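Local atomic coordinates of sesquisabinene B synthase 2 (Santalum album, PDB entry 6A2A), a protein that probably cyclises farnesyl diphosphate to the sesquiterpene sesquisabinene B, as a metal-dependent terpene synthase of the Tpsb subfamily that uses magnesium or manganese. Residues D141-F146 with D178-A183; A204-H209 with A224-D229; A381-D386 with Y441-P446. All blocks are in the same frame, centred on the assembly; numbering follows the deposited sequence.

How the interactions relate
Interactions 1 and 2 belong to the N-terminal half of the chain, and their second and first segments lie on helices 178-192 and 201-212, which follow each other in sequence; interaction 3 lies in the metal-binding domain, with its centre about 38 Å from that of interaction 2, on the opposite side of the chain's centre. Interaction 1 is buried and apolar, a phenylalanine meeting isoleucine and leucine. Interaction 2 is nearer the surface and stacks a histidine on a tryptophan between two nearly antiparallel helices. Interaction 3, partly buried, is the polar one, made by a carboxylate, an amide and a water. No two of the three touch.

Interaction 1 of 3, residues D141-F146 with D178-A183; sequences DVFERF and DILDEA
Phe143, in the 3-10 turn 141-146, faces Ile179 in the first turn of helix 178-192 with their CA atoms 7.2 Å apart, and no hydrogen bond crosses between the two segments. The contact is instead made by apolar side chains. The aromatic ring of Phe143 reaches past Ile179 to Leu180, whose CD2 methyl approaches the ring obliquely, 3.5 Å from CD2 of Phe143 and equally close to CE2; the two side chains cross at about a right angle. Val142 CG2 lies over one face of the same ring, toward its rim. With CG of Phe143 turned beside its own backbone N (chi1 -65°), the ring swings to Leu180 while CB stays against Ile179, 3.9 Å from the CG2 methyl. The other branch of Ile179 runs toward Glu144: its CD1 methyl comes to 3.7 Å from the carboxylate oxygen OE2, a van der Waals contact at the exposed margin. Glu144 OE2 stays 6.5 Å from Glu182 OE1, a like charge that is not in contact. Glu182 has a partner of its own in Lys147, with which it forms a salt bridge. Around the buried side, Phe128 of helix 121-133 meets the Phe143 ring edge-to-face, Leu166 of helix 160-170 touches it as well, and Phe152 of the short strand 151-152 packs on Ile179. The contact thus joins the connection after helix 121-133 to the start of helix 178-192, closing a small hydrophobic cluster within the mainly α-helical N-terminal domain of a plant terpene synthase.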
loop_
_atom_site.group_PDB
_atom_site.type_symbol
_atom_site.label_atom_id
_atom_site.label_comp_id
_atom_site.label_asym_id
_atom_site.label_seq_id
_atom_site.Cartn_x
_atom_site.Cartn_y
_atom_site.Cartn_z
ATOM N N ASP A 141 29.899 -37.758 -23.841
ATOM C CA ASP A 141 30.630 -38.472 -24.901
ATOM C C ASP A 141 30.568 -37.832 -26.294
ATOM O O ASP A 141 31.450 -38.100 -27.141
ATOM C CB ASP A 141 30.042 -39.913 -24.975
ATOM C CG ASP A 141 30.086 -40.634 -23.613
ATOM O OD1 ASP A 141 29.309 -40.242 -22.668
ATOM O OD2 ASP A 141 30.889 -41.589 -23.497
ATOM N N VAL A 142 29.528 -37.071 -26.583
ATOM C CA VAL A 142 29.457 -36.326 -27.853
ATOM C C VAL A 142 30.707 -35.464 -28.080
ATOM O O VAL A 142 30.959 -35.097 -29.272
ATOM C CB VAL A 142 28.203 -35.455 -28.000
ATOM C CG1 VAL A 142 26.926 -36.269 -27.940
ATOM C CG2 VAL A 142 28.218 -34.277 -27.019
ATOM N N PHE A 143 31.470 -35.113 -27.041
ATOM C CA PHE A 143 32.637 -34.246 -27.208
ATOM C C PHE A 143 33.893 -35.066 -27.427
ATOM O O PHE A 143 34.909 -34.466 -27.744
ATOM C CB PHE A 143 32.821 -33.269 -26.039
ATOM C CG PHE A 143 31.691 -32.295 -25.952
ATOM C CD1 PHE A 143 31.548 -31.268 -26.879
ATOM C CD2 PHE A 143 30.741 -32.415 -24.953
ATOM C CE1 PHE A 143 30.488 -30.392 -26.801
ATOM C CE2 PHE A 143 29.674 -31.554 -24.898
ATOM C CZ PHE A 143 29.544 -30.540 -25.818
ATOM N N GLU A 144 33.823 -36.424 -27.360
ATOM C CA GLU A 144 35.076 -37.227 -27.308
ATOM C C GLU A 144 35.882 -37.045 -28.610
ATOM O O GLU A 144 37.093 -37.070 -28.582
ATOM C CB GLU A 144 34.774 -38.716 -27.105
ATOM C CG GLU A 144 36.023 -39.588 -27.119
ATOM C CD GLU A 144 36.911 -39.412 -25.895
ATOM O OE1 GLU A 144 38.158 -39.304 -26.059
ATOM O OE2 GLU A 144 36.353 -39.377 -24.760
ATOM N N ARG A 145 35.161 -36.943 -29.712
ATOM C CA ARG A 145 35.753 -36.832 -31.034
ATOM C C ARG A 145 36.522 -35.565 -31.275
ATOM O O ARG A 145 37.238 -35.467 -32.226
ATOM C CB ARG A 145 34.740 -37.054 -32.122
ATOM C CG ARG A 145 34.022 -35.833 -32.541
ATOM C CD ARG A 145 32.980 -36.129 -33.576
ATOM N NE ARG A 145 32.206 -37.298 -33.254
ATOM C CZ ARG A 145 31.941 -38.298 -34.086
ATOM N NH1 ARG A 145 32.361 -38.286 -35.332
ATOM N NH2 ARG A 145 31.228 -39.304 -33.655
ATOM N N PHE A 146 36.387 -34.609 -30.375
ATOM C CA PHE A 146 37.123 -33.375 -30.469
ATOM C C PHE A 146 38.389 -33.451 -29.642
ATOM O O PHE A 146 39.075 -32.496 -29.493
ATOM C CB PHE A 146 36.242 -32.183 -30.099
ATOM C CG PHE A 146 35.065 -32.007 -30.992
ATOM C CD1 PHE A 146 35.193 -31.407 -32.206
ATOM C CD2 PHE A 146 33.837 -32.473 -30.638
ATOM C CE1 PHE A 146 34.117 -31.246 -33.017
ATOM C CE2 PHE A 146 32.766 -32.330 -31.457
ATOM C CZ PHE A 146 32.903 -31.712 -32.651
ATOM N N ASP A 178 33.669 -35.645 -16.606
ATOM C CA ASP A 178 35.019 -35.172 -16.662
ATOM C C ASP A 178 35.350 -34.449 -18.011
ATOM O O ASP A 178 36.214 -33.565 -18.034
ATOM C CB ASP A 178 35.987 -36.373 -16.485
ATOM C CG ASP A 178 35.613 -37.598 -17.410
ATOM O OD1 ASP A 178 34.433 -38.082 -17.406
ATOM O OD2 ASP A 178 36.491 -38.094 -18.151
ATOM N N ILE A 179 34.662 -34.833 -19.061
ATOM C CA ILE A 179 34.975 -34.272 -20.397
ATOM C C ILE A 179 34.452 -32.837 -20.447
ATOM O O ILE A 179 35.089 -31.965 -21.049
ATOM C CB ILE A 179 34.431 -35.118 -21.550
ATOM C CG1 ILE A 179 35.047 -36.517 -21.528
ATOM C CG2 ILE A 179 34.732 -34.441 -22.881
ATOM C CD1 ILE A 179 34.281 -37.469 -22.364
ATOM N N LEU A 180 33.383 -32.580 -19.693
ATOM C CA LEU A 180 32.870 -31.208 -19.678
ATOM C C LEU A 180 33.755 -30.312 -18.813
ATOM O O LEU A 180 33.888 -29.125 -19.151
ATOM C CB LEU A 180 31.416 -31.205 -19.241
ATOM C CG LEU A 180 30.536 -32.192 -20.000
ATOM C CD1 LEU A 180 29.117 -32.221 -19.495
ATOM C CD2 LEU A 180 30.539 -31.824 -21.475
ATOM N N ASP A 181 34.365 -30.836 -17.746
ATOM C CA ASP A 181 35.341 -30.068 -16.993
ATOM C C ASP A 181 36.575 -29.740 -17.844
ATOM O O ASP A 181 37.148 -28.657 -17.771
ATOM C CB ASP A 181 35.883 -30.846 -15.817
ATOM C CG ASP A 181 34.825 -31.085 -14.752
ATOM O OD1 ASP A 181 34.163 -30.104 -14.387
ATOM O OD2 ASP A 181 34.654 -32.253 -14.312
ATOM N N GLU A 182 37.000 -30.731 -18.626
ATOM C CA GLU A 182 38.149 -30.529 -19.536
ATOM C C GLU A 182 37.774 -29.452 -20.589
ATOM O O GLU A 182 38.650 -28.619 -20.969
ATOM C CB GLU A 182 38.485 -31.824 -20.278
ATOM C CG GLU A 182 39.303 -32.836 -19.479
ATOM C CD GLU A 182 39.245 -34.301 -19.951
ATOM O OE1 GLU A 182 38.632 -34.601 -21.005
ATOM O OE2 GLU A 182 39.775 -35.161 -19.219
ATOM N N ALA A 183 36.552 -29.518 -21.107
ATOM C CA ALA A 183 36.050 -28.575 -22.120
ATOM C C ALA A 183 36.078 -27.160 -21.556
ATOM O O ALA A 183 36.522 -26.192 -22.197
ATOM C CB ALA A 183 34.663 -28.939 -22.529
#

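Interaction 2 of 3, residues A204-H209 with A224-D229; sequences AKKVSH and ARWFID
His209 and Trp226 each carry CG anti to the backbone N (chi1 -170° and -178°), which sends their rings straight across the gap from opposite directions until they overlap. The result is a face-to-face stack: the imidazole and the six-membered ring of the indole have centroids 3.5 Å apart and are nearly parallel. The overlap extends beyond that ring, since CE1 of His209 lies over the centre of the indole as a whole, 3.4 Å from CD2 of Trp226, and CB of His209 rests on the far end of the benzo ring, 3.7 Å from Trp226 CZ2. Beyond the stack, NE2 of His209 is hydrogen-bonded to Glu223, a turn before Trp226, which ties down the imidazole's rotation. Two lysines also border the indole, as does Arg90 of helix 78-90. The chain of Lys205, bent at chi3, slides past the ring in the reverse direction with CE 3.9 Å from Trp226 CZ2, and carries its ammonium on to the hydroxyl of Thr230. Lys206 meets the edge of the ring near its plane, its CA 4.1 Å from Trp226 CH2, while its NZ pairs with Glu234. With an alanine at Trp226 the imidazole loses its stacking partner, and the space between the helices would probably be left poorly filled, with the ring held chiefly by Glu223. Those helices, 201-212 and 220-232, have local axes 11.9 Å apart at closest approach, a wide spacing bridged by long side chains; they form a nearly antiparallel pair of neighbouring helices, as is common in the α-helical terpene synthase fold.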
loop_
_atom_site.group_PDB
_atom_site.type_symbol
_atom_site.label_atom_id
_atom_site.label_comp_id
_atom_site.label_asym_id
_atom_site.label_seq_id
_atom_site.Cartn_x
_atom_site.Cartn_y
_atom_site.Cartn_z
ATOM N N ALA A 204 33.844 -10.510 -30.485
ATOM C CA ALA A 204 34.694 -9.946 -29.416
ATOM C C ALA A 204 33.874 -9.631 -28.164
ATOM O O ALA A 204 34.327 -9.884 -27.023
ATOM C CB ALA A 204 35.386 -8.668 -29.841
ATOM N N LYS A 205 32.735 -9.014 -28.397
ATOM C CA LYS A 205 31.855 -8.612 -27.308
ATOM C C LYS A 205 31.353 -9.861 -26.590
ATOM O O LYS A 205 31.391 -9.933 -25.344
ATOM C CB LYS A 205 30.624 -7.855 -27.785
ATOM C CG LYS A 205 30.812 -6.421 -28.240
ATOM C CD LYS A 205 29.466 -5.693 -28.457
ATOM C CE LYS A 205 28.619 -5.695 -27.194
ATOM N NZ LYS A 205 27.335 -4.947 -27.323
ATOM N N LYS A 206 30.844 -10.794 -27.353
ATOM C CA LYS A 206 30.238 -12.007 -26.773
ATOM C C LYS A 206 31.276 -12.808 -26.003
ATOM O O LYS A 206 30.928 -13.382 -24.935
ATOM C CB LYS A 206 29.618 -12.915 -27.831
ATOM C CG LYS A 206 28.318 -12.364 -28.373
ATOM C CD LYS A 206 27.384 -13.412 -28.887
ATOM C CE LYS A 206 27.890 -14.077 -30.131
ATOM N NZ LYS A 206 26.882 -15.015 -30.684
ATOM N N VAL A 207 32.539 -12.833 -26.465
ATOM C CA VAL A 207 33.549 -13.657 -25.777
ATOM C C VAL A 207 33.906 -13.047 -24.419
ATOM O O VAL A 207 34.023 -13.746 -23.412
ATOM C CB VAL A 207 34.801 -13.870 -26.641
ATOM C CG1 VAL A 207 35.988 -14.306 -25.820
ATOM C CG2 VAL A 207 34.504 -14.845 -27.742
ATOM N N SER A 208 34.104 -11.738 -24.416
ATOM C CA SER A 208 34.446 -10.997 -23.238
ATOM C C SER A 208 33.341 -11.151 -22.177
ATOM O O SER A 208 33.626 -11.354 -20.966
ATOM C CB SER A 208 34.677 -9.569 -23.658
ATOM O OG SER A 208 34.975 -8.792 -22.553
ATOM N N HIS A 209 32.120 -11.016 -22.641
ATOM C CA HIS A 209 30.932 -11.110 -21.824
ATOM C C HIS A 209 30.865 -12.502 -21.217
ATOM O O HIS A 209 30.620 -12.656 -20.008
ATOM C CB HIS A 209 29.718 -10.809 -22.659
ATOM C CG HIS A 209 28.430 -10.627 -21.931
ATOM N ND1 HIS A 209 28.151 -9.470 -21.246
ATOM C CD2 HIS A 209 27.292 -11.345 -21.931
ATOM C CE1 HIS A 209 26.890 -9.478 -20.848
ATOM N NE2 HIS A 209 26.331 -10.614 -21.250
ATOM N N ALA A 224 18.848 -9.943 -21.351
ATOM C CA ALA A 224 17.986 -9.567 -22.485
ATOM C C ALA A 224 18.341 -8.148 -22.953
ATOM O O ALA A 224 18.445 -7.891 -24.178
ATOM C CB ALA A 224 16.541 -9.680 -22.142
ATOM N N ARG A 225 18.507 -7.244 -22.013
ATOM C CA ARG A 225 18.795 -5.870 -22.417
ATOM C C ARG A 225 20.171 -5.745 -23.075
ATOM O O ARG A 225 20.326 -4.941 -24.021
ATOM C CB ARG A 225 18.772 -4.913 -21.225
ATOM C CG ARG A 225 18.930 -3.453 -21.629
ATOM C CD ARG A 225 17.783 -2.966 -22.480
ATOM N NE ARG A 225 18.107 -1.631 -23.047
ATOM C CZ ARG A 225 18.790 -1.409 -24.173
ATOM N NH1 ARG A 225 19.328 -2.417 -24.835
ATOM N NH2 ARG A 225 18.892 -0.170 -24.663
ATOM N N TRP A 226 21.173 -6.446 -22.566
ATOM C CA TRP A 226 22.499 -6.444 -23.161
ATOM C C TRP A 226 22.419 -7.064 -24.568
ATOM O O TRP A 226 23.002 -6.532 -25.540
ATOM C CB TRP A 226 23.481 -7.233 -22.308
ATOM C CG TRP A 226 24.875 -7.243 -22.834
ATOM C CD1 TRP A 226 25.824 -6.276 -22.645
ATOM C CD2 TRP A 226 25.463 -8.224 -23.706
ATOM N NE1 TRP A 226 26.985 -6.631 -23.278
ATOM C CE2 TRP A 226 26.789 -7.824 -23.930
ATOM C CE3 TRP A 226 25.018 -9.423 -24.272
ATOM C CZ2 TRP A 226 27.660 -8.571 -24.725
ATOM C CZ3 TRP A 226 25.887 -10.165 -25.055
ATOM C CH2 TRP A 226 27.183 -9.744 -25.264
ATOM N N PHE A 227 21.755 -8.216 -24.659
ATOM C CA PHE A 227 21.757 -8.969 -25.924
ATOM C C PHE A 227 20.908 -8.260 -26.995
ATOM O O PHE A 227 21.174 -8.491 -28.195
ATOM C CB PHE A 227 21.303 -10.403 -25.685
ATOM C CG PHE A 227 21.433 -11.247 -26.911
ATOM C CD1 PHE A 227 22.677 -11.552 -27.415
ATOM C CD2 PHE A 227 20.311 -11.600 -27.629
ATOM C CE1 PHE A 227 22.779 -12.247 -28.619
ATOM C CE2 PHE A 227 20.412 -12.352 -28.780
ATOM C CZ PHE A 227 21.653 -12.659 -29.277
ATOM N N ILE A 228 19.912 -7.485 -26.637
ATOM C CA ILE A 228 19.159 -6.722 -27.654
ATOM C C ILE A 228 20.145 -5.846 -28.460
ATOM O O ILE A 228 20.084 -5.809 -29.686
ATOM C CB ILE A 228 18.023 -5.911 -27.023
ATOM C CG1 ILE A 228 16.823 -6.804 -26.719
ATOM C CG2 ILE A 228 17.623 -4.739 -27.905
ATOM C CD1 ILE A 228 15.844 -6.160 -25.786
ATOM N N ASP A 229 21.051 -5.165 -27.767
ATOM C CA ASP A 229 22.088 -4.375 -28.427
ATOM C C ASP A 229 23.081 -5.198 -29.200
ATOM O O ASP A 229 23.440 -4.837 -30.320
ATOM C CB ASP A 229 22.834 -3.511 -27.425
ATOM C CG ASP A 229 21.995 -2.411 -26.878
ATOM O OD1 ASP A 229 20.895 -2.162 -27.362
ATOM O OD2 ASP A 229 22.439 -1.868 -25.895
#

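Interaction 3 of 3, residues A381-D386 with Y441-P446; sequences AKVWSD and YVNSLP
Lys382, first of the touching residues along 381-386, brings its CG to 4.0 Å from ND2 of Asn443, and its chain, bent at chi2, carries NZ back to OD1 of Asp386 one turn on, in a salt bridge whose hydrogen bond is weak. Val383 follows with its CG1 methyl against the amide oxygen, 3.9 Å from Asn443 OD1; Asn421 of helix 419-430 also touches this valine. Asp386 makes the polar link. Its OD2 accepts a hydrogen bond of 3.3 Å from ND2 of Asn443, long but almost straight (175°), arriving nearly along the C-O axis. Carboxylate and amide are close to coplanar, only 14° apart. The outward reach of Asn443, with CG anti to the backbone N (chi1 -159°), places the amide opposite the carboxylate. A water bridges the pair, donating to Asp386 OD2 at 2.7 Å and to Asn443 OD1 at 2.8 Å. The carboxylate is therefore shared among amide, water and lysine, and the amide uses both its ends. Such a donor set would be expected to favour the charged form of Asp386, so that helix 377-400 meets the C-terminal part of helix 436-443 through a hydrated polar bridge.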
loop_
_atom_site.group_PDB
_atom_site.type_symbol
_atom_site.label_atom_id
_atom_site.label_comp_id
_atom_site.label_asym_id
_atom_site.label_seq_id
_atom_site.Cartn_x
_atom_site.Cartn_y
_atom_site.Cartn_z
ATOM N N ALA A 381 6.903 -16.089 9.875
ATOM C CA ALA A 381 7.470 -15.868 11.243
ATOM C C ALA A 381 8.646 -16.812 11.491
ATOM O O ALA A 381 9.677 -16.397 12.007
ATOM C CB ALA A 381 6.379 -16.024 12.290
ATOM N N LYS A 382 8.512 -18.060 11.042
ATOM C CA LYS A 382 9.499 -19.085 11.225
ATOM C C LYS A 382 10.788 -18.772 10.457
ATOM O O LYS A 382 11.873 -18.886 11.023
ATOM C CB LYS A 382 8.944 -20.440 10.763
ATOM C CG LYS A 382 9.984 -21.561 10.826
ATOM C CD LYS A 382 10.470 -21.835 12.217
ATOM C CE LYS A 382 11.189 -23.170 12.278
ATOM N NZ LYS A 382 12.006 -23.278 13.506
ATOM N N VAL A 383 10.684 -18.380 9.168
ATOM C CA VAL A 383 11.923 -18.118 8.426
ATOM C C VAL A 383 12.616 -16.870 8.963
ATOM O O VAL A 383 13.854 -16.827 9.003
ATOM C CB VAL A 383 11.731 -18.067 6.901
ATOM C CG1 VAL A 383 11.259 -19.433 6.424
ATOM C CG2 VAL A 383 10.748 -16.965 6.461
ATOM N N TRP A 384 11.905 -15.871 9.455
ATOM C CA TRP A 384 12.586 -14.743 10.092
ATOM C C TRP A 384 13.271 -15.149 11.414
ATOM O O TRP A 384 14.408 -14.774 11.633
ATOM C CB TRP A 384 11.614 -13.588 10.294
ATOM C CG TRP A 384 11.563 -12.690 9.081
ATOM C CD1 TRP A 384 10.622 -12.667 8.094
ATOM C CD2 TRP A 384 12.566 -11.741 8.672
ATOM N NE1 TRP A 384 10.932 -11.697 7.158
ATOM C CE2 TRP A 384 12.109 -11.098 7.498
ATOM C CE3 TRP A 384 13.779 -11.318 9.216
ATOM C CZ2 TRP A 384 12.854 -10.118 6.840
ATOM C CZ3 TRP A 384 14.495 -10.340 8.580
ATOM C CH2 TRP A 384 14.003 -9.691 7.443
ATOM N N SER A 385 12.604 -15.947 12.231
ATOM C CA SER A 385 13.209 -16.461 13.438
ATOM C C SER A 385 14.483 -17.248 13.090
ATOM O O SER A 385 15.523 -16.979 13.643
ATOM C CB SER A 385 12.228 -17.313 14.202
ATOM O OG SER A 385 12.894 -18.052 15.202
ATOM N N ASP A 386 14.427 -18.121 12.088
ATOM C CA ASP A 386 15.621 -18.895 11.674
ATOM C C ASP A 386 16.745 -17.929 11.245
ATOM O O ASP A 386 17.930 -18.103 11.592
ATOM C CB ASP A 386 15.276 -19.858 10.552
ATOM C CG ASP A 386 14.434 -21.036 10.944
ATOM O OD1 ASP A 386 14.282 -21.351 12.166
ATOM O OD2 ASP A 386 13.959 -21.755 9.999
ATOM N N TYR A 441 8.707 -29.161 4.469
ATOM C CA TYR A 441 9.597 -29.855 3.488
ATOM C C TYR A 441 10.563 -28.833 2.815
ATOM O O TYR A 441 11.771 -29.039 2.823
ATOM C CB TYR A 441 8.783 -30.593 2.428
ATOM C CG TYR A 441 9.634 -31.145 1.309
ATOM C CD1 TYR A 441 10.461 -32.230 1.490
ATOM C CD2 TYR A 441 9.650 -30.521 0.078
ATOM C CE1 TYR A 441 11.277 -32.703 0.471
ATOM C CE2 TYR A 441 10.415 -31.007 -0.966
ATOM C CZ TYR A 441 11.255 -32.082 -0.758
ATOM O OH TYR A 441 12.007 -32.543 -1.813
ATOM N N VAL A 442 10.045 -27.752 2.295
ATOM C CA VAL A 442 10.928 -26.785 1.606
ATOM C C VAL A 442 11.890 -26.174 2.635
ATOM O O VAL A 442 13.023 -26.031 2.354
ATOM C CB VAL A 442 10.138 -25.726 0.832
ATOM C CG1 VAL A 442 11.086 -24.813 0.072
ATOM C CG2 VAL A 442 9.185 -26.382 -0.125
ATOM N N ASN A 443 11.426 -25.872 3.846
ATOM C CA ASN A 443 12.276 -25.284 4.837
ATOM C C ASN A 443 13.266 -26.307 5.431
ATOM O O ASN A 443 14.203 -25.865 6.072
ATOM C CB ASN A 443 11.463 -24.600 5.940
ATOM C CG ASN A 443 12.279 -23.561 6.691
ATOM O OD1 ASN A 443 13.158 -22.856 6.127
ATOM N ND2 ASN A 443 12.074 -23.532 7.999
ATOM N N SER A 444 13.176 -27.589 5.051
ATOM C CA SER A 444 14.096 -28.642 5.550
ATOM C C SER A 444 15.349 -28.721 4.680
ATOM O O SER A 444 16.256 -29.500 4.994
ATOM C CB SER A 444 13.417 -29.994 5.634
ATOM O OG SER A 444 13.108 -30.524 4.367
ATOM N N LEU A 445 15.375 -27.911 3.615
ATOM C CA LEU A 445 16.486 -27.782 2.692
ATOM C C LEU A 445 16.769 -29.119 1.980
ATOM O O LEU A 445 17.811 -29.750 2.132
ATOM C CB LEU A 445 17.716 -27.233 3.418
ATOM C CG LEU A 445 17.624 -25.781 3.934
ATOM C CD1 LEU A 445 18.982 -25.153 4.009
ATOM C CD2 LEU A 445 16.695 -24.902 3.096
ATOM N N PRO A 446 15.868 -29.505 1.126
ATOM C CA PRO A 446 16.141 -30.566 0.148
ATOM C C PRO A 446 17.349 -30.159 -0.708
ATOM O O PRO A 446 17.649 -28.947 -0.774
ATOM C CB PRO A 446 14.875 -30.708 -0.672
ATOM C CG PRO A 446 14.138 -29.460 -0.412
ATOM C CD PRO A 446 14.547 -28.934 0.919
HETATM O O HOH W 1 14.803 -21.109 7.490
#